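PDB 1VPQ: hypothetical protein TM1631 from Thermotoga maritima, which is of unknown function but belongs to the DUF72 family and folds as a TIM-type barrel of parallel strands. Local coordinates for residues A[13-19]-A[245-251]; A[18-24]-A[40-44]; A[51-57]-A[78-84]. One frame throughout, in Å; residues are numbered along the deposited sequence.

Contact 1: residues A[13-19]-A[245-251]; sequences MVYVGTS and ETYVFFN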
loop_
_atom_site.group_PDB
_atom_site.type_symbol
_atom_site.label_atom_id
_atom_site.label_comp_id
_atom_site.label_asym_id
_atom_site.label_seq_id
_atom_site.Cartn_x
_atom_site.Cartn_y
_atom_site.Cartn_z
ATOM N N MET A 13 -13.170 11.811 1.549
ATOM C CA MET A 13 -12.972 10.713 2.481
ATOM C C MET A 13 -11.490 10.352 2.636
ATOM O O MET A 13 -10.736 10.392 1.671
ATOM C CB MET A 13 -13.739 9.497 1.955
ATOM C CG MET A 13 -13.871 8.326 2.917
ATOM S SD MET A 13 -15.170 8.467 4.152
ATOM C CE MET A 13 -16.565 9.036 3.155
ATOM N N VAL A 14 -11.076 10.011 3.854
ATOM C CA VAL A 14 -9.762 9.414 4.078
ATOM C C VAL A 14 -9.953 8.013 4.657
ATOM O O VAL A 14 -10.649 7.854 5.647
ATOM C CB VAL A 14 -8.900 10.260 5.028
ATOM C CG1 VAL A 14 -7.635 9.512 5.417
ATOM C CG2 VAL A 14 -8.552 11.593 4.390
ATOM N N TYR A 15 -9.349 7.008 4.027
ATOM C CA TYR A 15 -9.390 5.619 4.527
ATOM C C TYR A 15 -8.042 5.192 5.090
ATOM O O TYR A 15 -7.078 5.022 4.342
ATOM C CB TYR A 15 -9.750 4.628 3.416
ATOM C CG TYR A 15 -11.068 4.864 2.730
ATOM C CD1 TYR A 15 -11.191 5.832 1.741
ATOM C CD2 TYR A 15 -12.185 4.094 3.043
ATOM C CE1 TYR A 15 -12.400 6.044 1.085
ATOM C CE2 TYR A 15 -13.398 4.300 2.403
ATOM C CZ TYR A 15 -13.503 5.275 1.420
ATOM O OH TYR A 15 -14.714 5.485 0.775
ATOM N N VAL A 16 -7.982 4.994 6.399
ATOM C CA VAL A 16 -6.778 4.442 7.028
ATOM C C VAL A 16 -6.950 2.944 7.347
ATOM O O VAL A 16 -8.009 2.496 7.815
ATOM C CB VAL A 16 -6.335 5.244 8.284
ATOM C CG1 VAL A 16 -7.442 5.304 9.327
ATOM C CG2 VAL A 16 -5.037 4.660 8.897
ATOM N N GLY A 17 -5.893 2.187 7.067
ATOM C CA GLY A 17 -5.807 0.783 7.427
ATOM C C GLY A 17 -4.357 0.343 7.520
ATOM O O GLY A 17 -3.456 1.174 7.642
ATOM N N THR A 18 -4.144 -0.970 7.473
ATOM C CA THR A 18 -2.807 -1.563 7.525
ATOM C C THR A 18 -2.515 -2.426 6.293
ATOM O O THR A 18 -3.413 -2.767 5.522
ATOM C CB THR A 18 -2.654 -2.457 8.757
ATOM O OG1 THR A 18 -3.748 -3.377 8.785
ATOM C CG2 THR A 18 -2.631 -1.623 10.050
ATOM N N SER A 19 -1.241 -2.771 6.120
ATOM C CA SER A 19 -0.830 -3.686 5.058
ATOM C C SER A 19 -0.977 -5.103 5.576
ATOM O O SER A 19 -0.130 -5.592 6.327
ATOM C CB SER A 19 0.614 -3.437 4.622
ATOM O OG SER A 19 0.740 -2.190 3.970
ATOM N N GLU A 245 -10.561 10.901 -2.843
ATOM C CA GLU A 245 -10.311 10.021 -1.693
ATOM C C GLU A 245 -8.818 9.851 -1.441
ATOM O O GLU A 245 -8.005 9.994 -2.356
ATOM C CB GLU A 245 -10.934 8.641 -1.909
ATOM C CG GLU A 245 -12.453 8.611 -1.837
ATOM C CD GLU A 245 -13.061 7.360 -2.440
ATOM O OE1 GLU A 245 -12.361 6.336 -2.567
ATOM O OE2 GLU A 245 -14.257 7.409 -2.800
ATOM N N THR A 246 -8.473 9.535 -0.194
ATOM C CA THR A 246 -7.087 9.321 0.227
ATOM C C THR A 246 -7.006 7.982 0.940
ATOM O O THR A 246 -7.854 7.676 1.779
ATOM C CB THR A 246 -6.605 10.438 1.190
ATOM O OG1 THR A 246 -6.496 11.679 0.484
ATOM C CG2 THR A 246 -5.251 10.106 1.800
ATOM N N TYR A 247 -5.986 7.194 0.607
ATOM C CA TYR A 247 -5.785 5.872 1.200
ATOM C C TYR A 247 -4.468 5.856 1.945
ATOM O O TYR A 247 -3.417 6.108 1.367
ATOM C CB TYR A 247 -5.808 4.777 0.126
ATOM C CG TYR A 247 -6.925 4.978 -0.860
ATOM C CD1 TYR A 247 -8.255 4.867 -0.466
ATOM C CD2 TYR A 247 -6.658 5.316 -2.183
ATOM C CE1 TYR A 247 -9.286 5.083 -1.364
ATOM C CE2 TYR A 247 -7.680 5.529 -3.084
ATOM C CZ TYR A 247 -8.994 5.413 -2.673
ATOM O OH TYR A 247 -10.018 5.631 -3.584
ATOM N N VAL A 248 -4.531 5.546 3.231
ATOM C CA VAL A 248 -3.370 5.626 4.102
ATOM C C VAL A 248 -3.151 4.255 4.725
ATOM O O VAL A 248 -4.034 3.726 5.395
ATOM C CB VAL A 248 -3.584 6.681 5.210
ATOM C CG1 VAL A 248 -2.331 6.846 6.052
ATOM C CG2 VAL A 248 -4.018 8.036 4.611
ATOM N N PHE A 249 -1.985 3.671 4.494
ATOM C CA PHE A 249 -1.676 2.347 5.050
ATOM C C PHE A 249 -0.386 2.379 5.843
ATOM O O PHE A 249 0.570 3.037 5.431
ATOM C CB PHE A 249 -1.575 1.301 3.935
ATOM C CG PHE A 249 -2.833 1.161 3.128
ATOM C CD1 PHE A 249 -3.858 0.325 3.553
ATOM C CD2 PHE A 249 -3.007 1.884 1.955
ATOM C CE1 PHE A 249 -5.030 0.207 2.821
ATOM C CE2 PHE A 249 -4.185 1.768 1.216
ATOM C CZ PHE A 249 -5.191 0.923 1.658
ATOM N N PHE A 250 -0.379 1.661 6.973
ATOM C CA PHE A 250 0.802 1.492 7.835
ATOM C C PHE A 250 1.389 0.111 7.639
ATOM O O PHE A 250 0.681 -0.891 7.730
ATOM C CB PHE A 250 0.443 1.651 9.315
ATOM C CG PHE A 250 0.324 3.071 9.760
ATOM C CD1 PHE A 250 -0.817 3.805 9.468
ATOM C CD2 PHE A 250 1.347 3.675 10.466
ATOM C CE1 PHE A 250 -0.941 5.116 9.875
ATOM C CE2 PHE A 250 1.233 4.988 10.879
ATOM C CZ PHE A 250 0.078 5.711 10.580
ATOM N N ASN A 251 2.698 0.070 7.416
ATOM C CA ASN A 251 3.381 -1.128 6.966
ATOM C C ASN A 251 4.368 -1.672 7.990
ATOM O O ASN A 251 4.989 -2.710 7.764
ATOM C CB ASN A 251 4.119 -0.814 5.653
ATOM C CG ASN A 251 4.397 -2.051 4.827
ATOM O OD1 ASN A 251 3.624 -3.012 4.836
ATOM N ND2 ASN A 251 5.505 -2.035 4.103
HETATM O O HOH W 1 -9.519 12.587 0.124
#
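Glu245 meets Met13 and Tyr15 where the last strand of the TIM barrel, 245-250, pairs in parallel with the first, 13-18, and closes the barrel wall; the short axes run 22° apart. Glu245 CG sits at the edge of the Tyr15 ring and OE1 comes 3.7 Å from Tyr15 CE1. Glu245 OE1 also takes the hydroxyl of Tyr247 (OH, 2.6 Å) and a salt bridge from Lys121. Thr246 N donates to Met13 O, a carbonyl also met by a water that reaches Thr246 OG1, and Thr246 CB lies beside Val14 CG2. In return Tyr15 N gives a nearly straight bond to Thr246 O at 2.8 Å. Tyr247 points the same way as Tyr15, whose CG, anti to the carbonyl carbon (chi1 -58°), lays the ring alongside; Tyr247 CE1 is 3.7 Å from Tyr15 CD1, with the ring planes 35° apart, on the face that looks across to Ile52. Val248 pairs through both backbone groups, N to Tyr15 O and O from Gly17 N, and on the face covered by helices 226-240 and 257-270 its CG2 lies 4.0 Å from Val14 CG1. Phe249 carries its ring past Gly17, where no side chain intervenes, with CD1 3.7 Å from Thr18 O. Phe250 N donates to Gly17 O, Asn251 beyond it bonds through ND2 to His205, and Phe250 O takes Ser19 N at 3.1 Å, the donor standing above the carbonyl plane.

Contact 2: residues A[18-24]-A[40-44]; sequences TSGFSFE and FLKYY
Phe21 lays one face of its ring on Leu41 of helix 40-46, with Phe40 at its edge and Tyr44 beside CB, pinning the loop that follows the first barrel strand to that helix. Its CB touches the ring of Tyr44, 3.6 Å from CD2. At chi1 70° CG lies between the backbone N and the carbonyl carbon, which sends the ring toward the start of the segment 40-44. CD1 then faces Phe40 CB, near the ring plane, at 3.7 Å. CE1 reaches Leu41 CB at 3.6 Å. Leu41 CD1 sits over the centre of the ring, 4.0 Å from the centroid and 9° off the normal, a CH-pi contact, while Ser22 CB lies over the other face. Phe40 CD2 meets Ser22 CA, CE2 lies near Phe23 O, and CZ has Glu24 OE1 at the edge, 3.6 Å away; the ring is stacked on Tyr31. The one hydrogen bond across the contact runs from Thr18 N to Tyr44 OH (3.1 Å), and that hydroxyl is also bonded to Ile52 O. Hydrocarbon packing therefore dominates, and the tyrosine hydroxyl supplies the directional link to the sheet; for Glu24 OE1, without a polar partner in the model, the C-H rim of Phe40 would offer at most a weak attraction.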
loop_
_atom_site.group_PDB
_atom_site.type_symbol
_atom_site.label_atom_id
_atom_site.label_comp_id
_atom_site.label_asym_id
_atom_site.label_seq_id
_atom_site.Cartn_x
_atom_site.Cartn_y
_atom_site.Cartn_z
ATOM N N THR A 18 -4.144 -0.970 7.473
ATOM C CA THR A 18 -2.807 -1.563 7.525
ATOM C C THR A 18 -2.515 -2.426 6.293
ATOM O O THR A 18 -3.413 -2.767 5.522
ATOM C CB THR A 18 -2.654 -2.457 8.757
ATOM O OG1 THR A 18 -3.748 -3.377 8.785
ATOM C CG2 THR A 18 -2.631 -1.623 10.050
ATOM N N SER A 19 -1.241 -2.771 6.120
ATOM C CA SER A 19 -0.830 -3.686 5.058
ATOM C C SER A 19 -0.977 -5.103 5.576
ATOM O O SER A 19 -0.130 -5.592 6.327
ATOM C CB SER A 19 0.614 -3.437 4.622
ATOM O OG SER A 19 0.740 -2.190 3.970
ATOM N N GLY A 20 -2.064 -5.750 5.173
ATOM C CA GLY A 20 -2.409 -7.071 5.676
ATOM C C GLY A 20 -3.151 -6.974 6.995
ATOM O O GLY A 20 -3.105 -5.948 7.684
ATOM N N PHE A 21 -3.851 -8.051 7.324
ATOM C CA PHE A 21 -4.569 -8.188 8.593
ATOM C C PHE A 21 -4.256 -9.516 9.298
ATOM O O PHE A 21 -4.554 -9.668 10.475
ATOM C CB PHE A 21 -6.078 -8.107 8.340
ATOM C CG PHE A 21 -6.632 -9.310 7.619
ATOM C CD1 PHE A 21 -7.075 -10.420 8.330
ATOM C CD2 PHE A 21 -6.688 -9.344 6.233
ATOM C CE1 PHE A 21 -7.576 -11.536 7.676
ATOM C CE2 PHE A 21 -7.185 -10.460 5.570
ATOM C CZ PHE A 21 -7.633 -11.557 6.297
ATOM N N SER A 22 -3.672 -10.469 8.573
ATOM C CA SER A 22 -3.541 -11.853 9.033
ATOM C C SER A 22 -2.156 -12.118 9.621
ATOM O O SER A 22 -1.290 -12.700 8.970
ATOM C CB SER A 22 -3.840 -12.811 7.873
ATOM O OG SER A 22 -4.079 -14.132 8.321
ATOM N N PHE A 23 -1.966 -11.675 10.863
ATOM C CA PHE A 23 -0.702 -11.832 11.588
ATOM C C PHE A 23 -0.952 -12.441 12.965
ATOM O O PHE A 23 -1.888 -12.044 13.657
ATOM C CB PHE A 23 -0.010 -10.477 11.773
ATOM C CG PHE A 23 0.289 -9.752 10.485
ATOM C CD1 PHE A 23 1.383 -10.109 9.709
ATOM C CD2 PHE A 23 -0.513 -8.702 10.061
ATOM C CE1 PHE A 23 1.666 -9.434 8.521
ATOM C CE2 PHE A 23 -0.238 -8.023 8.874
ATOM C CZ PHE A 23 0.854 -8.389 8.106
ATOM N N GLU A 24 -0.109 -13.395 13.354
ATOM C CA GLU A 24 -0.153 -13.994 14.691
ATOM C C GLU A 24 0.551 -13.105 15.727
ATOM O O GLU A 24 0.124 -13.034 16.875
ATOM C CB GLU A 24 0.487 -15.382 14.669
ATOM C CG GLU A 24 -0.279 -16.422 13.836
ATOM C CD GLU A 24 -1.369 -17.141 14.628
ATOM O OE1 GLU A 24 -2.340 -16.479 15.053
ATOM O OE2 GLU A 24 -1.254 -18.375 14.818
ATOM N N PHE A 40 -10.031 -13.055 12.210
ATOM C CA PHE A 40 -9.131 -11.903 12.123
ATOM C C PHE A 40 -9.732 -10.773 11.292
ATOM O O PHE A 40 -9.686 -9.610 11.693
ATOM C CB PHE A 40 -7.785 -12.281 11.477
ATOM C CG PHE A 40 -6.806 -12.983 12.388
ATOM C CD1 PHE A 40 -7.014 -13.094 13.756
ATOM C CD2 PHE A 40 -5.636 -13.502 11.849
ATOM C CE1 PHE A 40 -6.083 -13.740 14.566
ATOM C CE2 PHE A 40 -4.699 -14.143 12.646
ATOM C CZ PHE A 40 -4.922 -14.266 14.009
ATOM N N LEU A 41 -10.264 -11.114 10.122
ATOM C CA LEU A 41 -10.798 -10.099 9.220
ATOM C C LEU A 41 -12.034 -9.419 9.817
ATOM O O LEU A 41 -12.155 -8.206 9.750
ATOM C CB LEU A 41 -11.112 -10.679 7.833
ATOM C CG LEU A 41 -11.658 -9.657 6.817
ATOM C CD1 LEU A 41 -10.673 -8.512 6.553
ATOM C CD2 LEU A 41 -12.040 -10.335 5.517
ATOM N N LYS A 42 -12.939 -10.208 10.393
ATOM C CA LYS A 42 -14.117 -9.660 11.065
ATOM C C LYS A 42 -13.719 -8.740 12.220
ATOM O O LYS A 42 -14.283 -7.657 12.369
ATOM C CB LYS A 42 -15.032 -10.772 11.573
ATOM C CG LYS A 42 -16.328 -10.268 12.191
ATOM C CD LYS A 42 -17.257 -11.417 12.480
ATOM C CE LYS A 42 -18.623 -10.944 12.949
ATOM N NZ LYS A 42 -19.595 -12.082 12.963
ATOM N N TYR A 43 -12.740 -9.166 13.016
ATOM C CA TYR A 43 -12.240 -8.347 14.125
ATOM C C TYR A 43 -11.604 -7.054 13.622
ATOM O O TYR A 43 -11.771 -5.997 14.222
ATOM C CB TYR A 43 -11.227 -9.115 14.986
ATOM C CG TYR A 43 -11.069 -8.515 16.369
ATOM C CD1 TYR A 43 -10.176 -7.467 16.604
ATOM C CD2 TYR A 43 -11.839 -8.973 17.441
ATOM C CE1 TYR A 43 -10.036 -6.906 17.880
ATOM C CE2 TYR A 43 -11.711 -8.417 18.717
ATOM C CZ TYR A 43 -10.809 -7.385 18.931
ATOM O OH TYR A 43 -10.679 -6.841 20.192
ATOM N N TYR A 44 -10.870 -7.157 12.524
ATOM C CA TYR A 44 -10.249 -6.012 11.872
ATOM C C TYR A 44 -11.267 -4.905 11.500
ATOM O O TYR A 44 -11.075 -3.743 11.866
ATOM C CB TYR A 44 -9.493 -6.514 10.634
ATOM C CG TYR A 44 -8.754 -5.477 9.832
ATOM C CD1 TYR A 44 -9.391 -4.786 8.802
ATOM C CD2 TYR A 44 -7.415 -5.211 10.071
ATOM C CE1 TYR A 44 -8.719 -3.835 8.047
ATOM C CE2 TYR A 44 -6.723 -4.265 9.313
ATOM C CZ TYR A 44 -7.386 -3.573 8.305
ATOM O OH TYR A 44 -6.721 -2.634 7.547
#

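Contact 3: residues A[51-57]-A[78-84]; sequences RIVELNF and DFYFTVK. With SO4 (sulfate ion), chain B.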
loop_
_atom_site.group_PDB
_atom_site.type_symbol
_atom_site.label_atom_id
_atom_site.label_comp_id
_atom_site.label_asym_id
_atom_site.label_seq_id
_atom_site.Cartn_x
_atom_site.Cartn_y
_atom_site.Cartn_z
ATOM N N ARG A 51 -11.780 0.472 7.643
ATOM C CA ARG A 51 -12.675 0.314 6.494
ATOM C C ARG A 51 -11.927 -0.072 5.210
ATOM O O ARG A 51 -12.509 -0.124 4.134
ATOM C CB ARG A 51 -13.431 1.623 6.269
ATOM C CG ARG A 51 -14.278 2.064 7.472
ATOM C CD ARG A 51 -15.752 1.768 7.261
ATOM N NE ARG A 51 -16.251 2.458 6.070
ATOM C CZ ARG A 51 -16.556 3.752 6.006
ATOM N NH1 ARG A 51 -16.429 4.546 7.074
ATOM N NH2 ARG A 51 -16.996 4.255 4.855
ATOM N N ILE A 52 -10.631 -0.339 5.332
ATOM C CA ILE A 52 -9.795 -0.658 4.182
ATOM C C ILE A 52 -8.579 -1.461 4.638
ATOM O O ILE A 52 -8.140 -1.346 5.787
ATOM C CB ILE A 52 -9.365 0.638 3.408
ATOM C CG1 ILE A 52 -8.930 0.304 1.980
ATOM C CG2 ILE A 52 -8.253 1.397 4.147
ATOM C CD1 ILE A 52 -8.748 1.523 1.078
ATOM N N VAL A 53 -8.057 -2.285 3.735
ATOM C CA VAL A 53 -6.817 -3.007 3.978
ATOM C C VAL A 53 -6.098 -3.156 2.644
ATOM O O VAL A 53 -6.736 -3.257 1.603
ATOM C CB VAL A 53 -7.063 -4.390 4.662
ATOM C CG1 VAL A 53 -7.835 -5.344 3.754
ATOM C CG2 VAL A 53 -5.755 -5.026 5.114
ATOM N N GLU A 54 -4.771 -3.130 2.689
ATOM C CA GLU A 54 -3.929 -3.308 1.513
ATOM C C GLU A 54 -3.399 -4.739 1.494
ATOM O O GLU A 54 -2.796 -5.187 2.461
ATOM C CB GLU A 54 -2.774 -2.320 1.579
ATOM C CG GLU A 54 -1.804 -2.370 0.420
ATOM C CD GLU A 54 -0.574 -1.537 0.693
ATOM O OE1 GLU A 54 0.337 -2.063 1.363
ATOM O OE2 GLU A 54 -0.533 -0.364 0.245
ATOM N N LEU A 55 -3.608 -5.442 0.381
ATOM C CA LEU A 55 -3.290 -6.870 0.295
ATOM C C LEU A 55 -2.237 -7.232 -0.758
ATOM O O LEU A 55 -2.086 -6.562 -1.776
ATOM C CB LEU A 55 -4.572 -7.666 0.045
ATOM C CG LEU A 55 -5.564 -7.633 1.216
ATOM C CD1 LEU A 55 -6.930 -8.117 0.794
ATOM C CD2 LEU A 55 -5.051 -8.455 2.392
ATOM N N ASN A 56 -1.506 -8.305 -0.473
ATOM C CA ASN A 56 -0.550 -8.877 -1.404
ATOM C C ASN A 56 -0.711 -10.389 -1.398
ATOM O O ASN A 56 -0.237 -11.073 -0.487
ATOM C CB ASN A 56 0.881 -8.484 -1.024
ATOM C CG ASN A 56 1.932 -9.087 -1.953
ATOM O OD1 ASN A 56 1.685 -9.324 -3.138
ATOM N ND2 ASN A 56 3.118 -9.327 -1.411
ATOM N N PHE A 57 -1.381 -10.901 -2.424
ATOM C CA PHE A 57 -1.679 -12.320 -2.518
ATOM C C PHE A 57 -0.512 -13.056 -3.125
ATOM O O PHE A 57 -0.124 -12.790 -4.258
ATOM C CB PHE A 57 -2.927 -12.551 -3.367
ATOM C CG PHE A 57 -4.146 -11.878 -2.824
ATOM C CD1 PHE A 57 -4.859 -12.451 -1.782
ATOM C CD2 PHE A 57 -4.567 -10.660 -3.337
ATOM C CE1 PHE A 57 -5.981 -11.821 -1.267
ATOM C CE2 PHE A 57 -5.687 -10.028 -2.832
ATOM C CZ PHE A 57 -6.396 -10.606 -1.796
ATOM N N ASP A 78 -19.444 -1.787 2.787
ATOM C CA ASP A 78 -18.522 -0.656 2.968
ATOM C C ASP A 78 -17.157 -1.089 3.520
ATOM O O ASP A 78 -16.576 -0.411 4.367
ATOM C CB ASP A 78 -19.156 0.441 3.849
ATOM C CG ASP A 78 -19.327 0.016 5.308
ATOM O OD1 ASP A 78 -19.554 -1.188 5.570
ATOM O OD2 ASP A 78 -19.241 0.894 6.196
ATOM N N PHE A 79 -16.649 -2.222 3.046
ATOM C CA PHE A 79 -15.268 -2.601 3.310
ATOM C C PHE A 79 -14.552 -2.760 1.981
ATOM O O PHE A 79 -15.021 -3.472 1.095
ATOM C CB PHE A 79 -15.172 -3.881 4.130
ATOM C CG PHE A 79 -13.786 -4.161 4.630
ATOM C CD1 PHE A 79 -13.244 -3.412 5.668
ATOM C CD2 PHE A 79 -13.014 -5.161 4.055
ATOM C CE1 PHE A 79 -11.957 -3.661 6.129
ATOM C CE2 PHE A 79 -11.729 -5.419 4.512
ATOM C CZ PHE A 79 -11.201 -4.667 5.555
ATOM N N TYR A 80 -13.411 -2.086 1.870
ATOM C CA TYR A 80 -12.687 -1.944 0.618
ATOM C C TYR A 80 -11.266 -2.438 0.758
ATOM O O TYR A 80 -10.784 -2.677 1.857
ATOM C CB TYR A 80 -12.646 -0.476 0.207
ATOM C CG TYR A 80 -14.007 0.153 0.118
ATOM C CD1 TYR A 80 -14.815 -0.040 -0.997
ATOM C CD2 TYR A 80 -14.500 0.934 1.160
ATOM C CE1 TYR A 80 -16.069 0.539 -1.079
ATOM C CE2 TYR A 80 -15.755 1.510 1.089
ATOM C CZ TYR A 80 -16.530 1.309 -0.028
ATOM O OH TYR A 80 -17.769 1.887 -0.086
ATOM N N PHE A 81 -10.581 -2.575 -0.364
ATOM C CA PHE A 81 -9.171 -2.900 -0.302
ATOM C C PHE A 81 -8.387 -2.368 -1.487
ATOM O O PHE A 81 -8.961 -1.920 -2.477
ATOM C CB PHE A 81 -8.967 -4.415 -0.103
ATOM C CG PHE A 81 -9.470 -5.259 -1.231
ATOM C CD1 PHE A 81 -10.827 -5.506 -1.382
ATOM C CD2 PHE A 81 -8.577 -5.837 -2.131
ATOM C CE1 PHE A 81 -11.286 -6.296 -2.429
ATOM C CE2 PHE A 81 -9.030 -6.635 -3.180
ATOM C CZ PHE A 81 -10.379 -6.858 -3.330
ATOM N N THR A 82 -7.067 -2.361 -1.321
ATOM C CA THR A 82 -6.113 -2.110 -2.397
ATOM C C THR A 82 -5.240 -3.349 -2.543
ATOM O O THR A 82 -5.100 -4.136 -1.600
ATOM C CB THR A 82 -5.214 -0.910 -2.099
ATOM O OG1 THR A 82 -4.453 -1.166 -0.912
ATOM C CG2 THR A 82 -6.040 0.355 -1.917
ATOM N N VAL A 83 -4.658 -3.530 -3.724
ATOM C CA VAL A 83 -3.948 -4.774 -4.036
ATOM C C VAL A 83 -2.616 -4.497 -4.719
ATOM O O VAL A 83 -2.529 -3.636 -5.589
ATOM C CB VAL A 83 -4.787 -5.704 -4.963
ATOM C CG1 VAL A 83 -4.250 -7.133 -4.937
ATOM C CG2 VAL A 83 -6.216 -5.723 -4.535
ATOM N N LYS A 84 -1.589 -5.251 -4.331
ATOM C CA LYS A 84 -0.304 -5.205 -5.021
ATOM C C LYS A 84 -0.368 -5.989 -6.337
ATOM O O LYS A 84 -0.944 -7.082 -6.388
ATOM C CB LYS A 84 0.817 -5.764 -4.136
ATOM C CG LYS A 84 1.374 -4.773 -3.138
ATOM C CD LYS A 84 2.690 -5.267 -2.561
ATOM C CE LYS A 84 3.404 -4.183 -1.767
ATOM N NZ LYS A 84 4.765 -4.621 -1.326
HETATM S S SO4 B . 6.970 -2.831 0.969
HETATM O O1 SO4 B . 7.165 -1.626 0.169
HETATM O O2 SO4 B . 7.837 -3.903 0.493
HETATM O O3 SO4 B . 7.303 -2.516 2.350
HETATM O O4 SO4 B . 5.586 -3.276 0.843
HETATM O O HOH W 2 -1.428 -9.374 -5.117
#
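Arg51 and Asp78 cross at about a right angle at the start of a parallel strand pair, 52-55 and 80-84, the two strands of a beta-alpha-beta unit of the TIM barrel whose crossover helix is 65-72. The guanidinium edge faces the backbone: Arg51 NE donates a weak bond to Asp78 O (3.4 Å). Asp78 OD2 lies well out of the guanidinium plane and no N-H points at it, so the salt bridge to it rests on charge alone. Next, Phe79 crosses Val53 obliquely. With CG anti to the backbone N (chi1 -169°), its ring swings over to the neighbouring strand, where CE1 lies 3.7 Å from Ile52 N and CZ 3.9 Å from Val53 CG1; Trp45 and Leu41 meet it from outside. A serine here would probably leave a gap beside Val53 CG1 and deprive Trp45 and Leu41 of the ring they pack on. Leu55 stands across Phe81 at roughly a right angle, CD1 4.1 Å from Phe81 CD2, and Phe57 likewise presents its ring edge to Val83 CG1 at 3.9 Å. Glu54 and Thr82 point to the other face, into the barrel, where Thr82 OG1 lies against Glu54 CB and CG. Both are held through polar tips: Tyr201 OH bonds to Glu54 OE2 and to Thr82 OG1, while Glu54 OE1 takes a hydrogen bond from Ser19 OG and a salt bridge with Arg203. Of the backbone bonds, Val53 N to Tyr80 O is weak, whereas Leu55 N to Thr82 O is 2.8 Å long. Lys84 CD lies beside Asn56 CG, 3.9 Å away, and the chain extends to a sulfate, probably from the crystallisation liquor, that is also bound by Tyr220, Arg203 and Arg157; there Lys84 NZ donates to sulfate O4 at 2.7 Å.

Contacts 1 and 3 belong to one parallel barrel sheet, their centres about 9 Å apart. Along the chain, contact 1 pairs strands from the two ends of the fold, and contacts 2 and 3 follow one another between them. Contact 2 lies farther out, its centre about 14 Å from that of contact 1 and 11 Å from that of contact 3, where helix 40-46 packs beside the first strand. Thr18 and Ser19 belong to both contacts 1 and 2, and Phe249 of contact 1 packs on Glu54 of contact 3. With Thr18 O near Glu54 N, strand 13-18 lies between 245-250 and 52-55, consistent with a closed barrel whose first strand completes the circle.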